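Local coordinates for protein ecto-NAD+ glycohydrolase (CD38 molecule) (Bos taurus, PDB 3GC6) that belongs to the ADP-ribosyl cyclase family, as a disulfide-rich ectoenzyme with a largely helical part joined to a part built round a parallel beta sheet, at residues E66-L71 / L118-E123. The protein carries 1 engineered substitution. Sequence-based numbering, arbitrary orientation.
Sequences EDYNSL and LRWCGE
Trp120 and Tyr68 meet through a single nearly straight hydrogen bond: the indole NE1 of Trp120 donates to OH of Tyr68 over 3.1 Å, at an N-H...O angle of 165°. The hydroxyl lies within 2° of the indole plane, so the bond is made at the edge of the indole. CE2 of Trp120, at 3.9 Å from the same OH, is the next atom along that edge. With CG anti to its carbonyl carbon (chi1 -77°), the tyrosine reaches inward from the 3-10 turn that leads into helix 69-74. Its hydroxyl also hydrogen-bonds to the carbonyl O of Tyr145, at the start of helix 145-159, so the buried oxygen has two partners. This is the helical part of the ADP-ribosyl cyclase fold, away from the parallel sheet, and here the indole packs among aromatic rings, edge-to-face with Phe51 and Phe149 and at intermediate angles with Phe20 and Phe55. The outer side is looser. Glu66 and Ser70 are exposed on the helical side, as is Arg119 on the extended 118-123 segment; Cys121, which follows Trp120, is tied by a disulfide to Cys134.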
# COMPACT_ATOMS: atom_id res chain seq x y z
N GLU A 66 15.29 12.44 18.42
CA GLU A 66 16.02 12.35 17.15
C GLU A 66 16.20 10.90 16.70
O GLU A 66 16.33 10.62 15.51
CB GLU A 66 17.39 13.05 17.26
CG GLU A 66 17.33 14.57 17.51
CD GLU A 66 16.83 14.97 18.89
OE1 GLU A 66 17.16 14.30 19.90
OE2 GLU A 66 16.08 15.98 18.96
N ASP A 67 16.24 9.96 17.65
CA ASP A 67 16.30 8.54 17.28
C ASP A 67 15.14 8.11 16.36
O ASP A 67 15.24 7.12 15.62
CB ASP A 67 16.30 7.64 18.52
CG ASP A 67 17.62 7.74 19.31
OD1 ASP A 67 18.65 8.03 18.69
OD2 ASP A 67 17.58 7.52 20.53
N TYR A 68 14.02 8.85 16.41
CA TYR A 68 12.83 8.46 15.63
C TYR A 68 12.64 9.33 14.37
O TYR A 68 11.68 9.13 13.61
CB TYR A 68 11.60 8.55 16.51
CG TYR A 68 11.45 7.40 17.49
CD1 TYR A 68 11.20 6.09 17.03
CD2 TYR A 68 11.56 7.61 18.88
CE1 TYR A 68 11.04 5.03 17.92
CE2 TYR A 68 11.40 6.54 19.77
CZ TYR A 68 11.14 5.26 19.29
OH TYR A 68 10.95 4.22 20.17
N ASN A 69 13.55 10.27 14.13
CA ASN A 69 13.37 11.13 12.96
C ASN A 69 13.24 10.35 11.64
O ASN A 69 12.35 10.65 10.83
CB ASN A 69 14.46 12.25 12.87
CG ASN A 69 14.10 13.53 13.65
OD1 ASN A 69 14.21 14.64 13.11
ND2 ASN A 69 13.67 13.39 14.91
N SER A 70 14.08 9.34 11.42
CA SER A 70 14.02 8.55 10.16
C SER A 70 12.72 7.73 9.99
O SER A 70 12.18 7.59 8.88
CB SER A 70 15.24 7.63 10.04
OG SER A 70 16.44 8.39 9.92
N LEU A 71 12.22 7.19 11.10
CA LEU A 71 10.94 6.49 11.09
C LEU A 71 9.80 7.46 10.76
O LEU A 71 8.94 7.17 9.91
CB LEU A 71 10.69 5.86 12.46
CG LEU A 71 9.34 5.14 12.55
CD1 LEU A 71 9.22 3.91 11.65
CD2 LEU A 71 9.10 4.77 14.00
N LEU A 118 1.25 -1.69 22.07
CA LEU A 118 2.47 -2.49 22.13
C LEU A 118 3.50 -1.93 23.13
O LEU A 118 3.42 -0.76 23.56
CB LEU A 118 3.15 -2.61 20.76
CG LEU A 118 2.23 -3.01 19.61
CD1 LEU A 118 3.03 -3.23 18.31
CD2 LEU A 118 1.46 -4.29 19.98
N ARG A 119 4.44 -2.80 23.49
CA ARG A 119 5.58 -2.46 24.33
C ARG A 119 6.84 -2.86 23.59
O ARG A 119 6.85 -3.85 22.86
CB ARG A 119 5.50 -3.24 25.65
CG ARG A 119 4.22 -3.01 26.43
CD ARG A 119 4.11 -1.55 26.82
NE ARG A 119 2.94 -1.23 27.62
CZ ARG A 119 2.89 -1.34 28.94
NH1 ARG A 119 3.95 -1.76 29.62
NH2 ARG A 119 1.77 -1.01 29.59
N TRP A 120 7.91 -2.08 23.76
CA TRP A 120 9.17 -2.49 23.19
C TRP A 120 10.33 -1.81 23.85
O TRP A 120 10.22 -0.69 24.37
CB TRP A 120 9.20 -2.21 21.69
CG TRP A 120 9.11 -0.71 21.32
CD1 TRP A 120 10.14 0.15 21.11
CD2 TRP A 120 7.90 0.05 21.13
NE1 TRP A 120 9.67 1.41 20.78
CE2 TRP A 120 8.29 1.37 20.79
CE3 TRP A 120 6.54 -0.26 21.23
CZ2 TRP A 120 7.37 2.37 20.53
CZ3 TRP A 120 5.62 0.74 20.95
CH2 TRP A 120 6.04 2.04 20.60
N CYS A 121 11.43 -2.54 23.86
CA CYS A 121 12.73 -1.99 24.28
C CYS A 121 13.80 -2.98 23.83
O CYS A 121 13.49 -4.15 23.55
CB CYS A 121 12.77 -1.75 25.80
SG CYS A 121 12.71 -3.26 26.86
N GLY A 122 15.04 -2.50 23.76
CA GLY A 122 16.17 -3.35 23.41
C GLY A 122 17.15 -3.48 24.55
O GLY A 122 16.87 -3.11 25.69
N GLU A 123 18.33 -3.99 24.22
CA GLU A 123 19.34 -4.30 25.23
C GLU A 123 20.69 -4.06 24.54
O GLU A 123 20.87 -4.52 23.42
CB GLU A 123 19.18 -5.76 25.65
CG GLU A 123 20.35 -6.34 26.46
CD GLU A 123 20.34 -5.95 27.92
OE1 GLU A 123 19.52 -5.10 28.36
OE2 GLU A 123 21.20 -6.50 28.64